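PDB 4WCT: fructosyl amine:oxygen oxidoreductase from Neosartorya fumigata, which catalyses the FAD-dependent oxidative deglycation of fructosyl amines (Amadori products), probably releasing the free amine with hydrogen peroxide. Local coordinates for residues T258-Q263 with L296-E301; S353-C358 with Q451-G456; S88-T93 with K410-I415; M74-L79 with F94-L99. One frame throughout, in Å; residues are numbered along the deposited sequence.

Contact 1: residues T258-Q263 with L296-E301; sequences TLCHIQ and LKICDE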
# COMPACT_ATOMS: atom_id res chain seq x y z
N THR A 258 -2.93 -10.97 -0.51
CA THR A 258 -2.24 -12.15 -1.01
C THR A 258 -1.87 -11.94 -2.49
O THR A 258 -2.64 -11.34 -3.26
CB THR A 258 -3.16 -13.39 -0.88
OG1 THR A 258 -4.50 -13.02 -1.22
CG2 THR A 258 -3.12 -13.90 0.55
N LEU A 259 -0.68 -12.38 -2.86
CA LEU A 259 -0.19 -12.22 -4.22
C LEU A 259 0.57 -13.45 -4.63
O LEU A 259 1.18 -14.12 -3.81
CB LEU A 259 0.68 -10.97 -4.35
CG LEU A 259 2.05 -10.97 -3.67
CD1 LEU A 259 3.15 -11.56 -4.54
CD2 LEU A 259 2.45 -9.55 -3.27
N CYS A 260 0.54 -13.76 -5.91
CA CYS A 260 1.32 -14.87 -6.43
C CYS A 260 1.80 -14.52 -7.82
O CYS A 260 1.28 -13.61 -8.46
CB CYS A 260 0.53 -16.19 -6.42
SG CYS A 260 -0.99 -16.25 -7.40
N HIS A 261 2.83 -15.23 -8.26
CA HIS A 261 3.49 -14.98 -9.52
C HIS A 261 3.46 -16.25 -10.35
O HIS A 261 3.64 -17.33 -9.81
CB HIS A 261 4.96 -14.63 -9.34
CG HIS A 261 5.25 -13.31 -8.70
ND1 HIS A 261 6.53 -12.79 -8.64
CD2 HIS A 261 4.47 -12.43 -8.02
CE1 HIS A 261 6.53 -11.68 -7.93
NE2 HIS A 261 5.28 -11.40 -7.62
N ILE A 262 3.35 -16.08 -11.66
CA ILE A 262 3.54 -17.14 -12.67
C ILE A 262 4.73 -16.72 -13.54
O ILE A 262 4.81 -15.55 -13.97
CB ILE A 262 2.29 -17.27 -13.59
CG1 ILE A 262 1.10 -17.76 -12.80
CG2 ILE A 262 2.59 -18.21 -14.75
CD1 ILE A 262 -0.19 -17.83 -13.57
N GLN A 263 5.61 -17.66 -13.84
CA GLN A 263 6.76 -17.39 -14.68
C GLN A 263 6.41 -17.56 -16.15
O GLN A 263 5.97 -18.63 -16.55
CB GLN A 263 7.85 -18.42 -14.31
CG GLN A 263 9.03 -18.39 -15.26
CD GLN A 263 9.83 -17.14 -15.08
OE1 GLN A 263 10.58 -17.01 -14.10
NE2 GLN A 263 9.80 -16.27 -16.09
N LEU A 296 4.44 -12.78 -13.88
CA LEU A 296 3.15 -12.13 -13.95
C LEU A 296 2.48 -12.30 -12.59
O LEU A 296 2.35 -13.43 -12.09
CB LEU A 296 2.32 -12.83 -15.06
CG LEU A 296 0.96 -12.22 -15.42
CD1 LEU A 296 0.61 -12.55 -16.85
CD2 LEU A 296 -0.14 -12.72 -14.50
N LYS A 297 2.11 -11.16 -11.99
CA LYS A 297 1.58 -11.14 -10.62
C LYS A 297 0.06 -11.07 -10.64
O LYS A 297 -0.52 -10.23 -11.35
CB LYS A 297 2.09 -9.92 -9.89
CG LYS A 297 1.69 -9.92 -8.40
CD LYS A 297 2.11 -8.66 -7.69
CE LYS A 297 1.01 -7.60 -7.83
NZ LYS A 297 1.38 -6.35 -7.17
N ILE A 298 -0.56 -11.91 -9.83
CA ILE A 298 -2.02 -11.93 -9.63
C ILE A 298 -2.33 -11.70 -8.16
O ILE A 298 -1.71 -12.34 -7.30
CB ILE A 298 -2.66 -13.28 -10.01
CG1 ILE A 298 -2.30 -13.68 -11.44
CG2 ILE A 298 -4.16 -13.18 -9.87
CD1 ILE A 298 -1.22 -14.72 -11.57
N CYS A 299 -3.19 -10.74 -7.86
CA CYS A 299 -3.72 -10.56 -6.52
C CYS A 299 -5.17 -10.98 -6.54
O CYS A 299 -5.94 -10.53 -7.38
CB CYS A 299 -3.66 -9.12 -6.10
SG CYS A 299 -2.03 -8.59 -5.59
N ASP A 300 -5.55 -11.89 -5.65
CA ASP A 300 -6.94 -12.24 -5.50
C ASP A 300 -7.60 -11.27 -4.52
O ASP A 300 -7.13 -11.06 -3.41
CB ASP A 300 -7.08 -13.69 -5.00
CG ASP A 300 -6.41 -13.93 -3.67
OD1 ASP A 300 -5.18 -13.72 -3.59
OD2 ASP A 300 -7.13 -14.35 -2.72
N GLU A 301 -8.70 -10.65 -4.94
CA GLU A 301 -9.30 -9.61 -4.14
C GLU A 301 -10.25 -10.20 -3.12
O GLU A 301 -10.97 -11.17 -3.37
CB GLU A 301 -9.99 -8.58 -5.02
CG GLU A 301 -10.65 -7.41 -4.28
CD GLU A 301 -9.69 -6.46 -3.53
OE1 GLU A 301 -8.61 -6.89 -3.08
OE2 GLU A 301 -10.19 -5.41 -3.03
O HOH W 1 -4.84 -9.92 -2.53
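Cys260 and Ile298 form a hydrogen-bonded antiparallel pair: Cys260 N donates to Ile298 O at 3.0 Å, and Ile298 N returns a nearly straight bond to Cys260 O (2.9 Å, 170° at the hydrogen). Ile262 and Leu296 make the next such pair, with Leu296 N 2.8 Å from Ile262 O. On the same sheet face the side chains of Ile262 and Ile298 form an apolar patch against helix 330-343, at Leu340 and Ala336. The opposite face carries His261 and Lys297, a non-hydrogen-bonded pair in which the lysine shaft passes obliquely beside the imidazole, Lys297 CG 3.8 Å from His261 CD2. Their polar ends look elsewhere, His261 ND1 to Glu295 and Lys297 NZ to Asp69 and Asn71. Farther along this face Cys299 approaches the flavin.

Beyond Ile262 the strand reaches solvent at Gln263. The Thr258 end is also buried, but here a water stands between the chains, accepting from Thr258 N at 3.0 Å and donating to Asp300 O at 2.7 Å. Beside it Thr258 OG1, placed between its own backbone N and carbonyl carbon (chi1 40°), donates to Asp300 OD1 at 2.6 Å, on the syn side but 28° out of the carboxylate plane. His302 also bonds this hydroxyl, and Arg335 NE forms a salt bridge with Asp300 OD2. With both oxygens engaged, the buried carboxylate is probably kept ionised.

Contact 2: residues S353-C358 with Q451-G456; sequences SFARIC and QWTKIG. With FAD (flavin-adenine dinucleotide), chain C.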
# COMPACT_ATOMS: atom_id res chain seq x y z
N SER A 353 5.34 -19.52 -9.20
CA SER A 353 6.77 -19.41 -9.01
C SER A 353 7.16 -18.71 -7.73
O SER A 353 8.34 -18.74 -7.30
CB SER A 353 7.39 -18.72 -10.22
OG SER A 353 6.94 -17.39 -10.34
N PHE A 354 6.19 -17.97 -7.17
CA PHE A 354 6.39 -17.16 -5.95
C PHE A 354 5.02 -16.83 -5.40
O PHE A 354 4.08 -16.66 -6.16
CB PHE A 354 7.11 -15.87 -6.27
CG PHE A 354 7.39 -15.01 -5.06
CD1 PHE A 354 8.31 -15.41 -4.10
CD2 PHE A 354 6.72 -13.81 -4.87
CE1 PHE A 354 8.56 -14.62 -2.97
CE2 PHE A 354 6.92 -13.05 -3.74
CZ PHE A 354 7.84 -13.45 -2.79
N ALA A 355 4.92 -16.67 -4.08
CA ALA A 355 3.72 -16.13 -3.49
C ALA A 355 4.05 -15.57 -2.10
O ALA A 355 4.99 -16.05 -1.44
CB ALA A 355 2.63 -17.19 -3.39
N ARG A 356 3.32 -14.55 -1.67
CA ARG A 356 3.48 -14.06 -0.32
C ARG A 356 2.22 -13.39 0.20
O ARG A 356 1.40 -12.82 -0.58
CB ARG A 356 4.70 -13.12 -0.18
CG ARG A 356 4.53 -11.68 -0.59
CD ARG A 356 5.82 -10.94 -0.37
NE ARG A 356 5.76 -9.49 -0.64
CZ ARG A 356 5.57 -8.54 0.28
NH1 ARG A 356 5.22 -8.82 1.53
NH2 ARG A 356 5.76 -7.29 -0.05
N ILE A 357 2.17 -13.28 1.52
CA ILE A 357 1.27 -12.35 2.16
C ILE A 357 1.95 -10.98 2.31
O ILE A 357 3.16 -10.89 2.39
CB ILE A 357 0.71 -12.88 3.48
CG1 ILE A 357 1.79 -13.03 4.55
CG2 ILE A 357 -0.03 -14.19 3.21
CD1 ILE A 357 1.27 -13.53 5.88
N CYS A 358 1.13 -9.94 2.33
CA CYS A 358 1.61 -8.56 2.28
C CYS A 358 0.71 -7.76 3.23
O CYS A 358 -0.52 -7.81 3.10
CB CYS A 358 1.48 -8.09 0.83
SG CYS A 358 1.68 -6.33 0.49
N GLN A 451 -2.41 -25.68 5.09
CA GLN A 451 -3.38 -25.04 4.21
C GLN A 451 -2.71 -23.92 3.39
O GLN A 451 -3.40 -23.02 2.93
CB GLN A 451 -4.49 -24.44 5.08
CG GLN A 451 -5.60 -23.70 4.33
CD GLN A 451 -6.39 -24.61 3.43
OE1 GLN A 451 -6.32 -25.84 3.54
NE2 GLN A 451 -7.12 -24.01 2.47
N TRP A 452 -1.39 -23.97 3.23
CA TRP A 452 -0.65 -22.93 2.50
C TRP A 452 -0.04 -23.52 1.22
O TRP A 452 0.19 -24.74 1.13
CB TRP A 452 0.45 -22.37 3.39
CG TRP A 452 -0.03 -21.64 4.55
CD1 TRP A 452 -0.47 -22.16 5.74
CD2 TRP A 452 -0.13 -20.22 4.69
NE1 TRP A 452 -0.79 -21.16 6.61
CE2 TRP A 452 -0.58 -19.95 6.00
CE3 TRP A 452 0.25 -19.14 3.88
CZ2 TRP A 452 -0.72 -18.66 6.49
CZ3 TRP A 452 0.12 -17.87 4.37
CH2 TRP A 452 -0.36 -17.63 5.66
N THR A 453 0.27 -22.66 0.25
CA THR A 453 1.10 -23.06 -0.86
C THR A 453 2.45 -23.59 -0.35
O THR A 453 2.86 -23.31 0.79
CB THR A 453 1.31 -21.91 -1.88
OG1 THR A 453 1.86 -20.76 -1.21
CG2 THR A 453 -0.02 -21.51 -2.52
N LYS A 454 3.09 -24.38 -1.21
CA LYS A 454 4.33 -25.08 -0.87
C LYS A 454 5.35 -24.85 -1.97
O LYS A 454 6.17 -25.70 -2.28
CB LYS A 454 4.03 -26.57 -0.62
CG LYS A 454 3.20 -26.75 0.65
CD LYS A 454 2.40 -28.06 0.67
CE LYS A 454 1.44 -28.10 1.87
NZ LYS A 454 0.09 -27.50 1.57
N ILE A 455 5.44 -23.59 -2.38
CA ILE A 455 6.36 -23.21 -3.42
C ILE A 455 7.78 -23.35 -2.90
O ILE A 455 8.10 -22.85 -1.84
CB ILE A 455 6.11 -21.75 -3.90
CG1 ILE A 455 4.69 -21.63 -4.47
CG2 ILE A 455 7.13 -21.36 -4.97
CD1 ILE A 455 4.16 -20.21 -4.45
N GLY A 456 8.61 -24.06 -3.67
CA GLY A 456 10.02 -24.24 -3.30
C GLY A 456 10.25 -25.27 -2.18
O GLY A 456 11.37 -25.43 -1.72
PA FAD C . 5.64 -0.41 4.17
O1A FAD C . 5.94 -0.12 2.73
O2A FAD C . 5.12 -1.76 4.59
O5B FAD C . 6.95 -0.09 4.97
C5B FAD C . 6.99 -0.27 6.39
C4B FAD C . 8.45 -0.42 6.81
O4B FAD C . 8.54 -0.38 8.27
C3B FAD C . 9.10 -1.72 6.35
O3B FAD C . 10.30 -1.48 5.59
C2B FAD C . 9.41 -2.45 7.66
O2B FAD C . 10.53 -3.33 7.62
C1B FAD C . 9.54 -1.29 8.65
N9A FAD C . 9.31 -1.72 10.04
C8A FAD C . 8.43 -2.63 10.49
N7A FAD C . 8.55 -2.80 11.82
C5A FAD C . 9.48 -1.90 12.23
C6A FAD C . 10.14 -1.60 13.50
N6A FAD C . 9.77 -2.23 14.62
N1A FAD C . 11.13 -0.68 13.47
C2A FAD C . 11.50 -0.02 12.37
N3A FAD C . 10.97 -0.28 11.17
C4A FAD C . 9.98 -1.20 11.06
N1 FAD C . -1.23 0.55 -2.77
C2 FAD C . -1.41 1.23 -3.96
O2 FAD C . -1.26 2.45 -3.94
N3 FAD C . -1.62 0.58 -5.11
C4 FAD C . -1.81 -0.75 -5.15
O4 FAD C . -2.03 -1.40 -6.21
C4X FAD C . -1.67 -1.53 -3.94
N5 FAD C . -1.83 -2.88 -3.94
C5X FAD C . -1.44 -3.58 -2.83
C6 FAD C . -1.37 -4.97 -2.86
C7 FAD C . -1.07 -5.67 -1.71
C7M FAD C . -0.93 -7.15 -1.78
C8 FAD C . -0.78 -4.94 -0.47
C8M FAD C . -0.41 -5.63 0.79
C9 FAD C . -0.75 -3.57 -0.46
C9A FAD C . -1.12 -2.86 -1.58
N10 FAD C . -1.19 -1.46 -1.54
C10 FAD C . -1.36 -0.78 -2.75
C1' FAD C . -0.97 -0.65 -0.36
C2' FAD C . 0.46 -0.15 -0.24
O2' FAD C . 1.32 -1.26 -0.46
C3' FAD C . 0.66 0.42 1.18
O3' FAD C . -0.42 1.30 1.51
C4' FAD C . 2.00 1.15 1.31
O4' FAD C . 3.03 0.38 0.70
C5' FAD C . 2.31 1.30 2.79
O5' FAD C . 3.53 2.03 2.94
P FAD C . 4.21 2.14 4.39
O1P FAD C . 5.50 2.91 4.22
O2P FAD C . 3.14 2.61 5.34
O3P FAD C . 4.56 0.61 4.74
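The flavin pocket is lined in part by strand 352-362, and the C-terminal loop 451-456 packs against that strand through Ile455 and Trp452, at Ala355 and Ile357. Ile455 touches the segment with two branches. Its CD1 lies 3.5 Å from Ala355 CB and 3.6 Å from Phe354 C, while its CG2, anti to the backbone N (chi1 -61° for CG1), reaches back to Ser353 O at 3.7 Å. Farther along, Ile357 CG2 comes in the ring plane to the edge of Trp452, 3.9 Å from CZ3, the two side chains crossing at about a right angle; Lys325 makes a cation-pi contact with the indole.

The strand pairs antiparallel with 253-263 in the large mixed sheet of the oxidase, and Phe354 and Arg356 point away from the loop. Phe354 meets the rings of His261 and His326. Arg356 NH2 bonds the carbonyls of Ala65 and Asn68, and Cys358 CB sits over one face of its guanidinium. Cys358 SG is modelled 2.2 Å from FAD C8M, too near for a non-bonded contact and consistent with a thioether link left unmodelled, as in related flavoenzymes. On the loop, Thr453 OG1 bonds Gln327 and the amide of Ile328.

Contact 3: residues S88-T93 with K410-I415; sequences SAAFST and KEVKDI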
# COMPACT_ATOMS: atom_id res chain seq x y z
N SER A 88 -12.89 12.08 -0.16
CA SER A 88 -12.48 11.77 -1.53
C SER A 88 -11.77 12.95 -2.20
O SER A 88 -10.87 12.75 -3.04
CB SER A 88 -13.70 11.32 -2.36
OG SER A 88 -14.64 12.39 -2.58
N ALA A 89 -12.14 14.17 -1.85
CA ALA A 89 -11.41 15.33 -2.31
C ALA A 89 -9.98 15.38 -1.81
O ALA A 89 -9.06 15.73 -2.57
CB ALA A 89 -12.13 16.62 -1.91
N ALA A 90 -9.77 15.02 -0.54
CA ALA A 90 -8.43 14.86 -0.03
C ALA A 90 -7.67 13.77 -0.79
O ALA A 90 -6.51 13.94 -1.14
CB ALA A 90 -8.45 14.57 1.46
N PHE A 91 -8.31 12.64 -1.04
CA PHE A 91 -7.63 11.57 -1.75
C PHE A 91 -7.16 12.03 -3.14
O PHE A 91 -6.02 11.76 -3.54
CB PHE A 91 -8.48 10.31 -1.83
CG PHE A 91 -7.73 9.13 -2.33
CD1 PHE A 91 -6.75 8.52 -1.54
CD2 PHE A 91 -7.93 8.66 -3.62
CE1 PHE A 91 -6.00 7.46 -2.02
CE2 PHE A 91 -7.25 7.54 -4.08
CZ PHE A 91 -6.25 6.97 -3.29
N SER A 92 -8.02 12.77 -3.83
CA SER A 92 -7.70 13.27 -5.16
C SER A 92 -6.58 14.30 -5.10
O SER A 92 -5.77 14.39 -6.03
CB SER A 92 -8.92 13.92 -5.81
OG SER A 92 -9.84 12.94 -6.24
N THR A 93 -6.50 15.03 -3.99
CA THR A 93 -5.36 15.93 -3.77
C THR A 93 -4.04 15.16 -3.66
O THR A 93 -3.04 15.50 -4.34
CB THR A 93 -5.57 16.78 -2.51
OG1 THR A 93 -6.76 17.56 -2.65
CG2 THR A 93 -4.36 17.66 -2.25
N LYS A 410 -4.53 22.53 3.75
CA LYS A 410 -5.86 22.45 4.31
C LYS A 410 -6.76 21.43 3.66
O LYS A 410 -7.65 20.91 4.29
CB LYS A 410 -6.56 23.82 4.32
CG LYS A 410 -6.89 24.36 2.94
CD LYS A 410 -7.27 25.84 3.02
CE LYS A 410 -7.93 26.34 1.74
NZ LYS A 410 -6.90 26.61 0.71
N GLU A 411 -6.52 21.11 2.39
CA GLU A 411 -7.37 20.19 1.67
C GLU A 411 -7.18 18.75 2.16
O GLU A 411 -8.00 17.85 1.85
CB GLU A 411 -7.06 20.27 0.17
CG GLU A 411 -7.44 21.60 -0.48
CD GLU A 411 -6.43 22.71 -0.28
OE1 GLU A 411 -5.30 22.48 0.24
OE2 GLU A 411 -6.80 23.87 -0.59
N VAL A 412 -6.12 18.50 2.93
CA VAL A 412 -5.90 17.14 3.46
C VAL A 412 -5.76 17.06 4.98
O VAL A 412 -6.03 16.00 5.55
CB VAL A 412 -4.72 16.37 2.81
CG1 VAL A 412 -4.79 16.43 1.30
CG2 VAL A 412 -3.38 16.84 3.31
N LYS A 413 -5.35 18.15 5.63
CA LYS A 413 -4.89 18.07 7.01
C LYS A 413 -5.97 17.52 7.97
O LYS A 413 -5.72 16.67 8.82
CB LYS A 413 -4.48 19.48 7.47
CG LYS A 413 -4.07 19.59 8.92
CD LYS A 413 -3.77 21.05 9.29
CE LYS A 413 -3.02 21.15 10.61
NZ LYS A 413 -3.76 20.49 11.72
N ASP A 414 -7.19 17.94 7.78
CA ASP A 414 -8.27 17.56 8.69
C ASP A 414 -8.87 16.18 8.39
O ASP A 414 -9.45 15.54 9.25
CB ASP A 414 -9.34 18.64 8.68
CG ASP A 414 -8.86 19.92 9.33
OD1 ASP A 414 -8.24 19.85 10.41
OD2 ASP A 414 -9.10 21.01 8.76
N ILE A 415 -8.60 15.66 7.20
CA ILE A 415 -9.00 14.32 6.82
C ILE A 415 -8.03 13.29 7.39
O ILE A 415 -8.44 12.21 7.76
CB ILE A 415 -9.08 14.21 5.29
CG1 ILE A 415 -10.17 15.14 4.72
CG2 ILE A 415 -9.36 12.79 4.85
CD1 ILE A 415 -11.52 14.95 5.36
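Thr93 and Ala90, one turn apart on helix 86-102, receive Glu411, Val412 and Ile415 from the short, weakly bonded helical turn near 410-413. Thr93 can be followed outward. Its CB lies 3.9 Å from Val412 CG1, and its CG2, which stands anti to the backbone N, closes on the same methyl at 3.8 Å. The other branch, OG1, sits beside the backbone N (chi1 -59°) and turns back to its own helix, donating to Ala89 O at 2.9 Å; it meets the opposite segment at Glu411 CB, 3.9 Å away. Ala89 O thus takes two donors, Thr93 OG1 and Thr93 N, from opposite faces of its carbonyl plane.

Ala90 is the other anchor. Its CB abuts Glu411 O at 3.3 Å and Ile415 CG1 at 3.7 Å, and at this small residue the backbones come within 4.9 Å, Ala90 CA to Val412 CA. Glu411 starts toward the helix but bends at chi2 (81°), so its carboxylate leaves the interface and forms a salt bridge with Lys410, while Gln409 bonds OE1.

The turn follows helix 393-404 in the chain and lies along one side of helix 86-102, Val412 also touching Phe94 and Ile415 touching Pro86. Phe91 points away from it and carries the helix against the loop residues Asn388 and Gln392.

Contact 4: residues M74-L79 with F94-L99; sequences MEHSEL and FTRAAL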
# COMPACT_ATOMS: atom_id res chain seq x y z
N MET A 74 -1.35 2.61 -9.89
CA MET A 74 -1.44 4.06 -9.72
C MET A 74 -2.70 4.53 -10.47
O MET A 74 -2.89 4.22 -11.65
CB MET A 74 -0.20 4.75 -10.31
CG MET A 74 -0.34 6.29 -10.58
SD MET A 74 -0.55 7.23 -9.09
CE MET A 74 -1.54 8.63 -9.60
N GLU A 75 -3.52 5.33 -9.81
CA GLU A 75 -4.68 5.93 -10.45
C GLU A 75 -4.96 7.27 -9.81
O GLU A 75 -4.99 7.40 -8.58
CB GLU A 75 -5.91 5.06 -10.32
CG GLU A 75 -7.05 5.62 -11.19
CD GLU A 75 -8.40 5.05 -10.88
OE1 GLU A 75 -8.56 4.41 -9.81
OE2 GLU A 75 -9.31 5.25 -11.73
N HIS A 76 -5.26 8.25 -10.66
CA HIS A 76 -5.73 9.54 -10.23
C HIS A 76 -7.05 9.86 -10.96
O HIS A 76 -7.12 9.81 -12.19
CB HIS A 76 -4.70 10.62 -10.57
CG HIS A 76 -5.22 12.00 -10.34
ND1 HIS A 76 -5.72 12.40 -9.11
CD2 HIS A 76 -5.48 13.01 -11.20
CE1 HIS A 76 -6.22 13.62 -9.22
NE2 HIS A 76 -6.05 14.03 -10.47
N SER A 77 -8.06 10.29 -10.20
CA SER A 77 -9.33 10.74 -10.77
C SER A 77 -9.70 12.11 -10.21
O SER A 77 -9.65 12.35 -9.01
CB SER A 77 -10.44 9.75 -10.41
OG SER A 77 -10.08 8.47 -10.86
N GLU A 78 -10.00 13.04 -11.11
CA GLU A 78 -10.62 14.28 -10.70
C GLU A 78 -12.13 14.03 -10.51
O GLU A 78 -12.75 13.27 -11.25
CB GLU A 78 -10.40 15.35 -11.78
CG GLU A 78 -8.97 15.81 -11.98
CD GLU A 78 -8.37 16.51 -10.76
OE1 GLU A 78 -9.08 16.93 -9.83
OE2 GLU A 78 -7.13 16.61 -10.72
N LEU A 79 -12.71 14.70 -9.53
CA LEU A 79 -14.07 14.45 -9.13
C LEU A 79 -14.92 15.65 -9.55
O LEU A 79 -14.42 16.77 -9.57
CB LEU A 79 -14.12 14.30 -7.62
CG LEU A 79 -13.34 13.07 -7.14
CD1 LEU A 79 -13.35 13.04 -5.63
CD2 LEU A 79 -13.85 11.76 -7.72
N PHE A 94 -4.06 14.07 -2.90
CA PHE A 94 -2.89 13.18 -2.81
C PHE A 94 -2.52 12.62 -4.18
O PHE A 94 -1.36 12.70 -4.60
CB PHE A 94 -3.12 12.05 -1.83
CG PHE A 94 -3.02 12.47 -0.39
CD1 PHE A 94 -1.80 12.80 0.17
CD2 PHE A 94 -4.11 12.39 0.44
CE1 PHE A 94 -1.67 13.09 1.51
CE2 PHE A 94 -4.02 12.77 1.77
CZ PHE A 94 -2.79 13.05 2.33
N THR A 95 -3.48 12.03 -4.88
CA THR A 95 -3.17 11.37 -6.18
C THR A 95 -2.84 12.34 -7.31
O THR A 95 -2.07 12.01 -8.20
CB THR A 95 -4.24 10.37 -6.64
OG1 THR A 95 -5.52 10.99 -6.78
CG2 THR A 95 -4.34 9.22 -5.63
N ARG A 96 -3.38 13.54 -7.26
CA ARG A 96 -3.03 14.56 -8.23
C ARG A 96 -1.55 14.85 -8.15
O ARG A 96 -0.85 14.92 -9.18
CB ARG A 96 -3.83 15.84 -7.97
CG ARG A 96 -3.74 16.85 -9.09
CD ARG A 96 -4.48 18.14 -8.77
NE ARG A 96 -5.89 17.88 -8.51
CZ ARG A 96 -6.48 17.99 -7.32
NH1 ARG A 96 -5.86 18.59 -6.31
NH2 ARG A 96 -7.75 17.69 -7.20
N ALA A 97 -1.09 15.12 -6.94
CA ALA A 97 0.32 15.39 -6.71
C ALA A 97 1.18 14.18 -7.10
O ALA A 97 2.27 14.32 -7.69
CB ALA A 97 0.57 15.72 -5.24
N ALA A 98 0.71 12.99 -6.76
CA ALA A 98 1.48 11.80 -7.04
C ALA A 98 1.63 11.63 -8.54
O ALA A 98 2.71 11.28 -9.01
CB ALA A 98 0.83 10.57 -6.41
N LEU A 99 0.54 11.79 -9.28
CA LEU A 99 0.58 11.58 -10.72
C LEU A 99 1.61 12.53 -11.34
O LEU A 99 2.39 12.16 -12.22
CB LEU A 99 -0.80 11.82 -11.35
CG LEU A 99 -0.88 11.67 -12.88
CD1 LEU A 99 -0.50 10.25 -13.30
CD2 LEU A 99 -2.25 12.01 -13.39
O HOH W 2 -7.80 9.70 -7.28
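His76 lies with its ring against helix 86-102, gripped at both nitrogens. Its CG is anti to the backbone N (chi1 171°), which carries the imidazole over to Thr95, where ND1 and Thr95 OG1 share a nearly straight 2.7 Å hydrogen bond at the ring edge. One ring face receives Arg96 CA in a CH-pi contact, 3.6 Å from the centroid. NE2 donates in the ring plane to Glu78 OE2 at 2.8 Å, approaching from above the carboxylate plane.

Glu78, bent at chi2 (-64°), is gripped side-on by Arg96: NE bonds OE2 at 2.8 Å and NH2 bonds OE1 at 3.0 Å. Both bonds use syn lone pairs and hold the carboxylate nearly coplanar with the guanidinium, edge to edge, the planes 17° apart. The bonds at ND1 and NE2 together fix the rotation of the imidazole. A water links Thr95 OG1 to Ser77 N. Deeper in, Met74 bends at chi2 to lay CE 3.7 Å from Leu99 CB, crossing the leucine at about a right angle.

Strand 72-75, an outermost strand of its three-stranded antiparallel sheet, bonds strand 176-179; Phe112 of strand 112-113 touches both Met74 and Leu99, and helix 393-404 packs on Phe94, Ala97 and Ala98.

In the fold
Contacts 1 and 2 share the large mixed sheet: strand 253-263 pairs with 295-310 in contact 1 and with strand 352-362, which contact 2 covers with the C-terminal loop. Contacts 3 and 4 instead share helix 86-102, where they also touch, on the opposite side of the chain's centre from contact 2. The touching residues of contact 1 are all buried, and backbone hydrogen bonds dominate it; contact 2 is partly buried and apolar. Contact 3 is likewise largely apolar and tucked in, its charges kept to the margin, whereas contact 4 passes from a methionine-leucine interior to a histidine-glutamate-arginine cluster that runs from the buried His76 out to the exposed Arg96. Centres of contacts 2 and 3 are about 37 Å apart.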